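Long-range contacts in separin (Saccharomyces cerevisiae, PDB 5U1T), which cleaves the cohesin subunit MCD1/SCC1 at anaphase onset as a caspase-like cysteine protease, is held inactive by securin for most of the cell cycle, and promotes spindle elongation: residues Ser64-Gly69 / Asn498-Met503; Tyr354-Ile359 / Ile395-Asn400; Leu731-Ile736 / Leu774-Lys779; Lys1041-Ser1046 / Ser1071-Pro1076. One frame throughout, in Å; residues are numbered along the deposited sequence.

Interaction 1: Ser64-Gly69 / Asn498-Met503; sequences SHHMWG and NSSEIM
Ser500 meets His66 ring edge to hydroxyl: OG lies near the ring plane, 2.8 Å from His66 NE2, in a hydrogen bond that either partner could donate. The same OG also accepts from Met503 N at 2.9 Å and 164°, so a single hydroxyl caps the helix starting at Glu501 and grips a histidine from a distant part of the chain. Its first torsion, chi1 64°, holds OG between the backbone N and the carbonyl carbon, turned back over the first turn of the helix. Glu501 follows, its N-H shared weakly between Ser64 O and Ser64 OG (3.3 Å to the latter). Here the end of helix 48-64 and the start of helix 501-509 face each other, an N-cap joined to a neighbouring helix terminus within a largely helical region. The Glu501 side chain runs out extended to a water that bridges its OE2 to His65 NE2, each 2.9 Å away; OE1 is held separately by Ser522, Ser525 and His551, while His65 ND1 bonds Leu550 O and its ring stacks on His551. Ile502 comes next, placing CB over one face of the His66 ring, 4.2 Å from the centroid in a CH-pi contact, while Trp68 CZ2 sits over the rim of the opposite face. Finally Met503 brings CG to the edge of that ring, 4.2 Å from His66 NE2.

Interaction 2: Tyr354-Ile359 / Ile395-Asn400; sequences YINSNI and ISVLFN
Asn356 and Asn400 find each other through complementary first torsions. Asn356 swings CG to the far side of CB from its own N (chi1 -170°), which carries the amide across the gap, whereas Asn400 keeps CG beside its backbone N and opposite the carbonyl carbon. The outcome is one side-chain hydrogen bond, Asn400 ND2 to Asn356 OD1 at 3.1 Å and 154°. Asn356 OD1 lies near the plane of the Asn400 amide, while the donor ND2 approaches tilted out of the carbonyl plane of Asn356, and the two amide planes are only 18° apart. Asn400 OD1 is occupied too, by the backbone of another protein's chain, so both ends of this amide are used and its rotation is fixed. Beneath the polar pair runs an apolar layer. Val397 divides its branches, CG2 packing 3.9 Å from Asn356 CB and CG1 lying 4.0 Å from Ile355 CG2, while Ile359 sends CD1 crosswise to reach Asn400 CB at 3.6 Å. Leucine in place of Asn356 would probably leave Asn400 ND2 without its acceptor on this helix and set that amide less firmly towards the other chain. Helices 342-357 and 388-404 run in the same general sense, with 365-384 packing against both through Leu371, Leu374 and Leu375, an arrangement consistent with the stacked helices of an alpha-solenoid.

Interaction 3: Leu731-Ile736 / Leu774-Lys779; sequences LYIKVI and LKKKNK
Ile733 and Lys776 mark the closest backbone approach, their CA atoms 8.3 Å apart, a spacing bridged by side chains. Residues 731-736 are regular helix, whereas the other segment leaves helix 756-775 and runs on in non-helical conformation, Lys776 with a psi of 141° and Asn778 likewise extended, so that both of these turn their side chains to the helix while Lys777 between them points away. Lys776 covers most of the ground. Its chain is bent at chi2 (25°), and the aliphatic part passes over the side chains of the helix: CB sits 4.1 Å from Ile733 CD1, the two side chains running antiparallel to each other. Further out, CE comes 3.6 Å from Tyr732 CE2 and 4.0 Å from Ile736 CD1. Tyr732 stands crosswise to the lysine, with Ile736 CD1 over one face of its ring. An alanine in place of Tyr732 would probably open a gap beside Lys776 CE and free the end of that lysine to turn. On the other flank Asn778 OD1 rests 3.6 Å from Ile733 CG1. Basic side chains of another protein's chain bond the carbonyls of Leu774 and Lys776, which places this helix exit at an intermolecular surface. No hydrogen bond links the two segments; methylenes of a lysine serve as apolar surface, and cohesion rests on van der Waals contact of Lys776 with Ile733, Tyr732 and Ile736, and of Asn778 with Ile733.

Interaction 4: Lys1041-Ser1046 / Ser1071-Pro1076; sequences KISSLS and SLTDLP
Ser1043 faces Leu1072 and Thr1073 across a junction between one helix and the passage from a second to a third. Its CB is the first atom to touch, lying 3.3 Å from Leu1072 CD2 and 3.9 Å from Leu1072 O. One bond further, OG has chi1 83°, between its own N and carbonyl carbon, and from there it hydrogen-bonds Ser1040 O one turn back along the helix. Across the contact this oxygen meets carbon: Thr1073 CG2 at 4.0 Å, with Pro1076 CG a little more distant at 4.4 Å. The three helices involved, 1036-1054, 1062-1072 and 1075-1088, follow one another in the chain, and the residues where the second passes to the third pack against the flank of the first. Leu1072 straddles that flank with its forked end, for while CD2 covers Ser1043, CD1 reaches one turn on to Ser1046, 3.8 Å from CB and 3.4 Å from OG. Ser1046 OG is hydrogen-bonded to Asn1069 ND2, a polar link from the same helix that carries Leu1072. Thr1073 puts its methyl towards the serine and its OG1 back to the carbonyls of Asn1069 and Phe1070.

How the interactions relate
Interaction 1 encloses interaction 2 along the chain; interactions 3 and 4 follow in series. Interaction 1 spans more than 400 residues, tying the end of helix 48-64 and the loop after it to helix 501-509; the regular structure between is all helical, including helices 342-357 and 388-404 of interaction 2, centred about 36 Å away. Interaction 3, at helix 729-752 and the exit of helix 756-775, sits about 13 Å from the chain's centre. Interaction 4 lies opposite interactions 1 and 2 across that centre, about 92 Å from the latter between centres, where helices adjoin the peptidase region. None touches another; interactions 2 and 3 border another protein's chain, which probably extends along the elongated molecule.

Interaction 1: Ser64-Gly69 / Asn498-Met503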
loop_
_atom_site.group_PDB
_atom_site.type_symbol
_atom_site.label_atom_id
_atom_site.label_comp_id
_atom_site.label_asym_id
_atom_site.label_seq_id
_atom_site.Cartn_x
_atom_site.Cartn_y
_atom_site.Cartn_z
ATOM N N SER A 64 25.053 21.182 -28.781
ATOM C CA SER A 64 24.661 19.918 -28.208
ATOM C C SER A 64 24.328 20.055 -26.730
ATOM O O SER A 64 23.488 19.317 -26.221
ATOM C CB SER A 64 25.750 18.889 -28.393
ATOM O OG SER A 64 25.284 17.633 -27.965
ATOM N N HIS A 65 24.981 20.993 -26.046
ATOM C CA HIS A 65 24.789 21.143 -24.611
ATOM C C HIS A 65 23.881 22.311 -24.291
ATOM O O HIS A 65 23.928 22.837 -23.196
ATOM C CB HIS A 65 26.133 21.332 -23.899
ATOM C CG HIS A 65 27.081 20.189 -24.086
ATOM N ND1 HIS A 65 28.327 20.155 -23.496
ATOM C CD2 HIS A 65 26.969 19.038 -24.793
ATOM C CE1 HIS A 65 28.942 19.032 -23.837
ATOM N NE2 HIS A 65 28.133 18.333 -24.616
ATOM N N HIS A 66 23.101 22.732 -25.284
ATOM C CA HIS A 66 22.171 23.868 -25.177
ATOM C C HIS A 66 22.760 25.194 -24.643
ATOM O O HIS A 66 22.032 26.040 -24.147
ATOM C CB HIS A 66 20.969 23.446 -24.312
ATOM C CG HIS A 66 20.028 22.513 -25.011
ATOM N ND1 HIS A 66 18.657 22.649 -24.943
ATOM C CD2 HIS A 66 20.262 21.459 -25.824
ATOM C CE1 HIS A 66 18.088 21.712 -25.682
ATOM N NE2 HIS A 66 19.043 20.981 -26.226
ATOM N N MET A 67 24.066 25.386 -24.766
ATOM C CA MET A 67 24.724 26.587 -24.263
ATOM C C MET A 67 24.683 27.734 -25.290
ATOM O O MET A 67 25.696 28.044 -25.934
ATOM C CB MET A 67 26.170 26.257 -23.903
ATOM C CG MET A 67 26.317 25.416 -22.677
ATOM S SD MET A 67 25.754 26.375 -21.254
ATOM C CE MET A 67 27.290 27.116 -20.717
ATOM N N TRP A 68 23.524 28.359 -25.457
ATOM C CA TRP A 68 23.286 29.187 -26.639
ATOM C C TRP A 68 24.068 30.497 -26.648
ATOM O O TRP A 68 24.379 31.035 -27.708
ATOM C CB TRP A 68 21.799 29.509 -26.780
ATOM C CG TRP A 68 20.817 28.371 -26.448
ATOM C CD1 TRP A 68 19.842 28.380 -25.481
ATOM C CD2 TRP A 68 20.693 27.103 -27.118
ATOM N NE1 TRP A 68 19.135 27.207 -25.506
ATOM C CE2 TRP A 68 19.640 26.400 -26.488
ATOM C CE3 TRP A 68 21.377 26.490 -28.165
ATOM C CZ2 TRP A 68 19.250 25.120 -26.890
ATOM C CZ3 TRP A 68 20.997 25.212 -28.555
ATOM C CH2 TRP A 68 19.944 24.542 -27.920
ATOM N N GLY A 69 24.373 31.014 -25.466
ATOM C CA GLY A 69 24.978 32.317 -25.320
ATOM C C GLY A 69 26.425 32.277 -25.710
ATOM O O GLY A 69 26.989 33.293 -26.100
ATOM N N ASN A 498 20.341 16.143 -36.448
ATOM C CA ASN A 498 20.230 17.525 -36.046
ATOM C C ASN A 498 19.451 17.744 -34.770
ATOM O O ASN A 498 18.510 18.487 -34.723
ATOM C CB ASN A 498 19.735 18.406 -37.194
ATOM C CG ASN A 498 19.877 19.887 -36.917
ATOM O OD1 ASN A 498 20.767 20.303 -36.226
ATOM N ND2 ASN A 498 19.000 20.673 -37.451
ATOM N N SER A 499 19.857 17.054 -33.727
ATOM C CA SER A 499 19.256 17.237 -32.406
ATOM C C SER A 499 20.347 17.183 -31.353
ATOM O O SER A 499 21.417 16.601 -31.588
ATOM C CB SER A 499 18.186 16.178 -32.130
ATOM O OG SER A 499 18.720 14.873 -32.277
ATOM N N SER A 500 20.078 17.778 -30.193
ATOM C CA SER A 500 21.037 17.818 -29.105
ATOM C C SER A 500 21.169 16.517 -28.343
ATOM O O SER A 500 20.378 15.584 -28.483
ATOM C CB SER A 500 20.646 18.895 -28.113
ATOM O OG SER A 500 19.408 18.554 -27.533
ATOM N N GLU A 501 22.199 16.490 -27.516
ATOM C CA GLU A 501 22.431 15.440 -26.552
ATOM C C GLU A 501 21.282 15.398 -25.561
ATOM O O GLU A 501 20.741 14.339 -25.257
ATOM C CB GLU A 501 23.739 15.699 -25.825
ATOM C CG GLU A 501 24.074 14.684 -24.822
ATOM C CD GLU A 501 25.389 14.969 -24.143
ATOM O OE1 GLU A 501 25.407 15.697 -23.122
ATOM O OE2 GLU A 501 26.410 14.456 -24.645
ATOM N N ILE A 502 20.915 16.570 -25.061
ATOM C CA ILE A 502 19.852 16.691 -24.086
ATOM C C ILE A 502 18.509 16.156 -24.633
ATOM O O ILE A 502 17.816 15.363 -23.965
ATOM C CB ILE A 502 19.731 18.154 -23.634
ATOM C CG1 ILE A 502 21.131 18.684 -23.301
ATOM C CG2 ILE A 502 18.793 18.272 -22.455
ATOM C CD1 ILE A 502 21.164 19.881 -22.375
ATOM N N MET A 503 18.157 16.559 -25.848
ATOM C CA MET A 503 16.940 16.073 -26.475
ATOM C C MET A 503 16.920 14.554 -26.599
ATOM O O MET A 503 15.875 13.929 -26.377
ATOM C CB MET A 503 16.761 16.691 -27.862
ATOM C CG MET A 503 16.387 18.142 -27.834
ATOM S SD MET A 503 16.364 18.855 -29.494
ATOM C CE MET A 503 14.935 18.039 -30.239
HETATM O O HOH W 1 29.084 15.636 -24.706
#

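Interaction 2: Tyr354-Ile359 / Ile395-Asn400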
loop_
_atom_site.group_PDB
_atom_site.type_symbol
_atom_site.label_atom_id
_atom_site.label_comp_id
_atom_site.label_asym_id
_atom_site.label_seq_id
_atom_site.Cartn_x
_atom_site.Cartn_y
_atom_site.Cartn_z
ATOM N N TYR A 354 -10.563 28.970 -52.620
ATOM C CA TYR A 354 -10.736 28.393 -53.953
ATOM C C TYR A 354 -9.837 27.186 -54.185
ATOM O O TYR A 354 -10.293 26.135 -54.642
ATOM C CB TYR A 354 -10.459 29.436 -55.033
ATOM C CG TYR A 354 -10.447 28.860 -56.429
ATOM C CD1 TYR A 354 -11.600 28.324 -56.989
ATOM C CD2 TYR A 354 -9.286 28.857 -57.193
ATOM C CE1 TYR A 354 -11.598 27.797 -58.271
ATOM C CE2 TYR A 354 -9.270 28.331 -58.478
ATOM C CZ TYR A 354 -10.433 27.802 -59.011
ATOM O OH TYR A 354 -10.438 27.276 -60.287
ATOM N N ILE A 355 -8.557 27.356 -53.880
ATOM C CA ILE A 355 -7.584 26.298 -54.063
ATOM C C ILE A 355 -7.960 25.080 -53.246
ATOM O O ILE A 355 -8.041 23.966 -53.761
ATOM C CB ILE A 355 -6.194 26.740 -53.643
ATOM C CG1 ILE A 355 -5.737 27.949 -54.444
ATOM C CG2 ILE A 355 -5.231 25.627 -53.838
ATOM C CD1 ILE A 355 -4.528 28.595 -53.812
ATOM N N ASN A 356 -8.189 25.306 -51.962
ATOM C CA ASN A 356 -8.513 24.222 -51.048
ATOM C C ASN A 356 -9.712 23.394 -51.517
ATOM O O ASN A 356 -9.716 22.161 -51.439
ATOM C CB ASN A 356 -8.784 24.782 -49.657
ATOM C CG ASN A 356 -8.890 23.696 -48.617
ATOM O OD1 ASN A 356 -8.272 22.641 -48.752
ATOM N ND2 ASN A 356 -9.680 23.937 -47.578
ATOM N N SER A 357 -10.719 24.089 -52.033
ATOM C CA SER A 357 -11.967 23.455 -52.428
ATOM C C SER A 357 -11.810 22.580 -53.659
ATOM O O SER A 357 -12.602 21.666 -53.882
ATOM C CB SER A 357 -13.029 24.519 -52.687
ATOM O OG SER A 357 -13.066 25.448 -51.620
ATOM N N ASN A 358 -10.790 22.864 -54.458
ATOM C CA ASN A 358 -10.607 22.144 -55.704
ATOM C C ASN A 358 -9.348 21.299 -55.743
ATOM O O ASN A 358 -8.803 21.047 -56.813
ATOM C CB ASN A 358 -10.590 23.122 -56.872
ATOM C CG ASN A 358 -11.978 23.571 -57.273
ATOM O OD1 ASN A 358 -12.187 24.723 -57.656
ATOM N ND2 ASN A 358 -12.939 22.660 -57.187
ATOM N N ILE A 359 -8.881 20.856 -54.585
ATOM C CA ILE A 359 -7.705 19.999 -54.566
ATOM C C ILE A 359 -8.007 18.669 -55.246
ATOM O O ILE A 359 -7.237 18.202 -56.091
ATOM C CB ILE A 359 -7.219 19.739 -53.148
ATOM C CG1 ILE A 359 -6.885 21.059 -52.458
ATOM C CG2 ILE A 359 -6.005 18.840 -53.177
ATOM C CD1 ILE A 359 -6.540 20.904 -51.004
ATOM N N ILE A 395 -0.384 26.243 -44.798
ATOM C CA ILE A 395 0.096 24.961 -44.297
ATOM C C ILE A 395 -1.013 23.925 -44.384
ATOM O O ILE A 395 -0.775 22.770 -44.745
ATOM C CB ILE A 395 0.582 25.062 -42.838
ATOM C CG1 ILE A 395 1.730 26.062 -42.743
ATOM C CG2 ILE A 395 1.027 23.702 -42.324
ATOM C CD1 ILE A 395 2.249 26.243 -41.364
ATOM N N SER A 396 -2.231 24.354 -44.065
ATOM C CA SER A 396 -3.384 23.464 -44.109
ATOM C C SER A 396 -3.631 22.951 -45.531
ATOM O O SER A 396 -3.825 21.750 -45.739
ATOM C CB SER A 396 -4.634 24.170 -43.567
ATOM O OG SER A 396 -4.688 24.111 -42.150
ATOM N N VAL A 397 -3.608 23.851 -46.511
ATOM C CA VAL A 397 -3.890 23.463 -47.887
ATOM C C VAL A 397 -2.812 22.511 -48.402
ATOM O O VAL A 397 -3.118 21.506 -49.040
ATOM C CB VAL A 397 -4.017 24.696 -48.800
ATOM C CG1 VAL A 397 -4.155 24.287 -50.268
ATOM C CG2 VAL A 397 -5.214 25.517 -48.366
ATOM N N LEU A 398 -1.557 22.810 -48.094
ATOM C CA LEU A 398 -0.459 21.916 -48.439
ATOM C C LEU A 398 -0.683 20.536 -47.838
ATOM O O LEU A 398 -0.501 19.523 -48.520
ATOM C CB LEU A 398 0.884 22.489 -47.969
ATOM C CG LEU A 398 1.534 23.569 -48.839
ATOM C CD1 LEU A 398 2.703 24.180 -48.110
ATOM C CD2 LEU A 398 1.975 22.970 -50.155
ATOM N N PHE A 399 -1.092 20.492 -46.571
ATOM C CA PHE A 399 -1.309 19.214 -45.912
ATOM C C PHE A 399 -2.403 18.404 -46.588
ATOM O O PHE A 399 -2.301 17.185 -46.723
ATOM C CB PHE A 399 -1.673 19.396 -44.447
ATOM C CG PHE A 399 -2.172 18.139 -43.815
ATOM C CD1 PHE A 399 -1.287 17.127 -43.470
ATOM C CD2 PHE A 399 -3.526 17.941 -43.599
ATOM C CE1 PHE A 399 -1.741 15.943 -42.898
ATOM C CE2 PHE A 399 -3.985 16.766 -43.030
ATOM C CZ PHE A 399 -3.089 15.764 -42.682
ATOM N N ASN A 400 -3.460 19.095 -46.994
ATOM C CA ASN A 400 -4.597 18.447 -47.627
ATOM C C ASN A 400 -4.252 17.879 -48.993
ATOM O O ASN A 400 -4.723 16.805 -49.365
ATOM C CB ASN A 400 -5.762 19.424 -47.762
ATOM C CG ASN A 400 -6.342 19.832 -46.423
ATOM O OD1 ASN A 400 -6.182 19.141 -45.408
ATOM N ND2 ASN A 400 -7.033 20.965 -46.417
#

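Interaction 3: Leu731-Ile736 / Leu774-Lys779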
loop_
_atom_site.group_PDB
_atom_site.type_symbol
_atom_site.label_atom_id
_atom_site.label_comp_id
_atom_site.label_asym_id
_atom_site.label_seq_id
_atom_site.Cartn_x
_atom_site.Cartn_y
_atom_site.Cartn_z
ATOM N N LEU A 731 -4.078 4.610 -13.414
ATOM C CA LEU A 731 -5.121 5.145 -12.552
ATOM C C LEU A 731 -6.044 4.050 -12.059
ATOM O O LEU A 731 -6.596 4.128 -10.958
ATOM C CB LEU A 731 -5.964 6.190 -13.284
ATOM C CG LEU A 731 -5.361 7.534 -13.665
ATOM C CD1 LEU A 731 -6.478 8.435 -14.162
ATOM C CD2 LEU A 731 -4.637 8.138 -12.477
ATOM N N TYR A 732 -6.249 3.044 -12.898
ATOM C CA TYR A 732 -7.125 1.951 -12.516
ATOM C C TYR A 732 -6.489 1.194 -11.357
ATOM O O TYR A 732 -7.179 0.836 -10.416
ATOM C CB TYR A 732 -7.404 1.025 -13.697
ATOM C CG TYR A 732 -8.192 -0.211 -13.332
ATOM C CD1 TYR A 732 -9.283 -0.141 -12.468
ATOM C CD2 TYR A 732 -7.849 -1.453 -13.857
ATOM C CE1 TYR A 732 -10.006 -1.281 -12.130
ATOM C CE2 TYR A 732 -8.564 -2.592 -13.532
ATOM C CZ TYR A 732 -9.640 -2.503 -12.668
ATOM O OH TYR A 732 -10.339 -3.642 -12.343
ATOM N N ILE A 733 -5.173 0.981 -11.424
ATOM C CA ILE A 733 -4.428 0.381 -10.330
ATOM C C ILE A 733 -4.608 1.214 -9.056
ATOM O O ILE A 733 -4.800 0.670 -7.955
ATOM C CB ILE A 733 -2.931 0.259 -10.669
ATOM C CG1 ILE A 733 -2.708 -0.722 -11.817
ATOM C CG2 ILE A 733 -2.132 -0.188 -9.457
ATOM C CD1 ILE A 733 -2.982 -2.143 -11.466
ATOM N N LYS A 734 -4.577 2.536 -9.217
ATOM C CA LYS A 734 -4.696 3.450 -8.087
ATOM C C LYS A 734 -6.094 3.413 -7.465
ATOM O O LYS A 734 -6.232 3.559 -6.252
ATOM C CB LYS A 734 -4.331 4.874 -8.516
ATOM C CG LYS A 734 -2.825 5.147 -8.515
ATOM C CD LYS A 734 -2.485 6.467 -9.200
ATOM C CE LYS A 734 -0.993 6.787 -9.096
ATOM N NZ LYS A 734 -0.681 8.235 -9.395
ATOM N N VAL A 735 -7.120 3.211 -8.292
ATOM C CA VAL A 735 -8.493 3.029 -7.810
ATOM C C VAL A 735 -8.611 1.769 -6.932
ATOM O O VAL A 735 -9.170 1.810 -5.834
ATOM C CB VAL A 735 -9.503 2.953 -9.003
ATOM C CG1 VAL A 735 -10.802 2.295 -8.597
ATOM C CG2 VAL A 735 -9.774 4.341 -9.571
ATOM N N ILE A 736 -8.077 0.656 -7.416
ATOM C CA ILE A 736 -8.134 -0.588 -6.674
ATOM C C ILE A 736 -7.408 -0.416 -5.355
ATOM O O ILE A 736 -7.895 -0.847 -4.320
ATOM C CB ILE A 736 -7.522 -1.759 -7.462
ATOM C CG1 ILE A 736 -8.260 -1.961 -8.785
ATOM C CG2 ILE A 736 -7.608 -3.034 -6.664
ATOM C CD1 ILE A 736 -7.715 -3.122 -9.613
ATOM N N LEU A 774 -2.725 -7.661 -8.629
ATOM C CA LEU A 774 -1.487 -8.207 -9.107
ATOM C C LEU A 774 -1.662 -8.958 -10.399
ATOM O O LEU A 774 -0.719 -9.141 -11.127
ATOM C CB LEU A 774 -0.919 -9.163 -8.085
ATOM C CG LEU A 774 -0.484 -8.525 -6.790
ATOM C CD1 LEU A 774 -0.082 -9.593 -5.812
ATOM C CD2 LEU A 774 0.660 -7.573 -7.024
ATOM N N LYS A 775 -2.864 -9.383 -10.709
ATOM C CA LYS A 775 -3.044 -10.124 -11.934
ATOM C C LYS A 775 -3.203 -9.215 -13.129
ATOM O O LYS A 775 -3.068 -9.638 -14.253
ATOM C CB LYS A 775 -4.183 -11.112 -11.804
ATOM C CG LYS A 775 -3.745 -12.404 -11.152
ATOM C CD LYS A 775 -4.695 -12.790 -10.036
ATOM C CE LYS A 775 -6.107 -12.280 -10.317
ATOM N NZ LYS A 775 -7.176 -13.004 -9.564
ATOM N N LYS A 776 -3.492 -7.956 -12.883
ATOM C CA LYS A 776 -3.582 -7.005 -13.963
ATOM C C LYS A 776 -2.258 -7.024 -14.695
ATOM O O LYS A 776 -1.201 -7.008 -14.090
ATOM C CB LYS A 776 -3.776 -5.610 -13.407
ATOM C CG LYS A 776 -5.208 -5.143 -13.320
ATOM C CD LYS A 776 -6.179 -6.291 -13.226
ATOM C CE LYS A 776 -7.443 -5.859 -12.523
ATOM N NZ LYS A 776 -8.518 -6.838 -12.776
ATOM N N LYS A 777 -2.286 -6.924 -16.013
ATOM C CA LYS A 777 -1.068 -6.965 -16.825
ATOM C C LYS A 777 0.018 -5.906 -16.623
ATOM O O LYS A 777 1.126 -6.083 -17.077
ATOM C CB LYS A 777 -1.423 -7.058 -18.297
ATOM C CG LYS A 777 -1.692 -8.483 -18.744
ATOM C CD LYS A 777 -2.559 -8.509 -19.992
ATOM C CE LYS A 777 -3.802 -9.367 -19.809
ATOM N NZ LYS A 777 -5.026 -8.747 -20.393
ATOM N N ASN A 778 -0.305 -4.813 -15.962
ATOM C CA ASN A 778 0.587 -3.730 -15.629
ATOM C C ASN A 778 1.991 -4.066 -15.169
ATOM O O ASN A 778 2.223 -5.019 -14.461
ATOM C CB ASN A 778 -0.070 -3.011 -14.456
ATOM C CG ASN A 778 0.488 -1.638 -14.219
ATOM O OD1 ASN A 778 0.631 -1.204 -13.089
ATOM N ND2 ASN A 778 0.820 -0.953 -15.292
ATOM N N LYS A 779 2.915 -3.210 -15.544
ATOM C CA LYS A 779 4.261 -3.315 -15.072
ATOM C C LYS A 779 4.134 -2.335 -13.933
ATOM O O LYS A 779 4.309 -1.153 -14.117
ATOM C CB LYS A 779 5.238 -2.795 -16.104
ATOM C CG LYS A 779 5.308 -3.634 -17.358
ATOM C CD LYS A 779 6.282 -3.055 -18.368
ATOM C CE LYS A 779 6.371 -3.912 -19.618
ATOM N NZ LYS A 779 7.309 -3.328 -20.615
#

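Interaction 4: Lys1041-Ser1046 / Ser1071-Pro1076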
loop_
_atom_site.group_PDB
_atom_site.type_symbol
_atom_site.label_atom_id
_atom_site.label_comp_id
_atom_site.label_asym_id
_atom_site.label_seq_id
_atom_site.Cartn_x
_atom_site.Cartn_y
_atom_site.Cartn_z
ATOM N N LYS A 1041 -8.409 -12.852 32.424
ATOM C CA LYS A 1041 -7.757 -12.219 33.556
ATOM C C LYS A 1041 -8.681 -11.278 34.328
ATOM O O LYS A 1041 -8.610 -11.202 35.547
ATOM C CB LYS A 1041 -6.526 -11.458 33.078
ATOM C CG LYS A 1041 -5.482 -12.361 32.470
ATOM C CD LYS A 1041 -4.136 -11.677 32.389
ATOM C CE LYS A 1041 -4.279 -10.242 31.898
ATOM N NZ LYS A 1041 -3.126 -9.387 32.350
ATOM N N ILE A 1042 -9.554 -10.594 33.629
ATOM C CA ILE A 1042 -10.492 -9.720 34.284
ATOM C C ILE A 1042 -11.504 -10.538 35.060
ATOM O O ILE A 1042 -11.987 -10.123 36.079
ATOM C CB ILE A 1042 -11.202 -8.828 33.268
ATOM C CG1 ILE A 1042 -10.242 -7.787 32.750
ATOM C CG2 ILE A 1042 -12.357 -8.091 33.901
ATOM C CD1 ILE A 1042 -9.684 -6.932 33.841
ATOM N N SER A 1043 -11.815 -11.718 34.573
ATOM C CA SER A 1043 -12.755 -12.563 35.245
ATOM C C SER A 1043 -12.160 -13.105 36.506
ATOM O O SER A 1043 -12.806 -13.149 37.514
ATOM C CB SER A 1043 -13.179 -13.700 34.341
ATOM O OG SER A 1043 -12.251 -14.750 34.376
ATOM N N SER A 1044 -10.912 -13.514 36.445
ATOM C CA SER A 1044 -10.263 -14.089 37.601
ATOM C C SER A 1044 -9.965 -13.058 38.656
ATOM O O SER A 1044 -9.967 -13.325 39.828
ATOM C CB SER A 1044 -9.015 -14.838 37.190
ATOM O OG SER A 1044 -8.291 -14.103 36.251
ATOM N N LEU A 1045 -9.666 -11.876 38.204
ATOM C CA LEU A 1045 -9.426 -10.730 39.074
ATOM C C LEU A 1045 -10.719 -10.339 39.757
ATOM O O LEU A 1045 -10.737 -9.816 40.855
ATOM C CB LEU A 1045 -8.897 -9.552 38.248
ATOM C CG LEU A 1045 -7.786 -8.625 38.714
ATOM C CD1 LEU A 1045 -6.520 -9.404 39.033
ATOM C CD2 LEU A 1045 -7.516 -7.597 37.630
ATOM N N SER A 1046 -11.813 -10.594 39.067
ATOM C CA SER A 1046 -13.119 -10.213 39.538
ATOM C C SER A 1046 -13.616 -11.185 40.616
ATOM O O SER A 1046 -14.247 -10.791 41.606
ATOM C CB SER A 1046 -14.080 -10.155 38.356
ATOM O OG SER A 1046 -15.420 -10.175 38.783
ATOM N N SER A 1071 -21.046 -16.748 35.640
ATOM C CA SER A 1071 -21.197 -16.652 34.208
ATOM C C SER A 1071 -20.137 -15.739 33.599
ATOM O O SER A 1071 -19.825 -15.874 32.424
ATOM C CB SER A 1071 -22.607 -16.193 33.823
ATOM O OG SER A 1071 -23.057 -15.107 34.600
ATOM N N LEU A 1072 -19.555 -14.837 34.379
ATOM C CA LEU A 1072 -18.428 -14.040 33.877
ATOM C C LEU A 1072 -17.233 -14.944 33.576
ATOM O O LEU A 1072 -16.548 -14.761 32.577
ATOM C CB LEU A 1072 -18.023 -12.954 34.877
ATOM C CG LEU A 1072 -17.164 -11.727 34.512
ATOM C CD1 LEU A 1072 -16.714 -10.999 35.762
ATOM C CD2 LEU A 1072 -15.955 -12.027 33.668
ATOM N N THR A 1073 -16.975 -15.917 34.445
ATOM C CA THR A 1073 -15.808 -16.789 34.284
ATOM C C THR A 1073 -16.066 -17.802 33.172
ATOM O O THR A 1073 -15.156 -18.477 32.715
ATOM C CB THR A 1073 -15.468 -17.545 35.590
ATOM O OG1 THR A 1073 -16.664 -18.129 36.088
ATOM C CG2 THR A 1073 -14.935 -16.619 36.649
ATOM N N ASP A 1074 -17.322 -17.906 32.757
ATOM C CA ASP A 1074 -17.713 -18.821 31.696
ATOM C C ASP A 1074 -17.595 -18.182 30.296
ATOM O O ASP A 1074 -17.331 -18.875 29.309
ATOM C CB ASP A 1074 -19.140 -19.303 31.921
ATOM C CG ASP A 1074 -19.489 -20.491 31.058
ATOM O OD1 ASP A 1074 -18.673 -21.438 31.018
ATOM O OD2 ASP A 1074 -20.568 -20.476 30.425
ATOM N N LEU A 1075 -17.809 -16.866 30.230
ATOM C CA LEU A 1075 -17.617 -16.082 29.011
ATOM C C LEU A 1075 -16.334 -16.447 28.254
ATOM O O LEU A 1075 -16.407 -16.855 27.098
ATOM C CB LEU A 1075 -17.622 -14.586 29.329
ATOM C CG LEU A 1075 -18.822 -13.808 28.806
ATOM C CD1 LEU A 1075 -18.450 -12.342 28.620
ATOM C CD2 LEU A 1075 -19.357 -14.402 27.509
ATOM N N PRO A 1076 -15.157 -16.349 28.903
ATOM C CA PRO A 1076 -13.951 -16.636 28.124
ATOM C C PRO A 1076 -13.810 -18.104 27.748
ATOM O O PRO A 1076 -12.909 -18.431 26.993
ATOM C CB PRO A 1076 -12.819 -16.245 29.069
ATOM C CG PRO A 1076 -13.483 -15.608 30.251
ATOM C CD PRO A 1076 -14.829 -16.176 30.323
#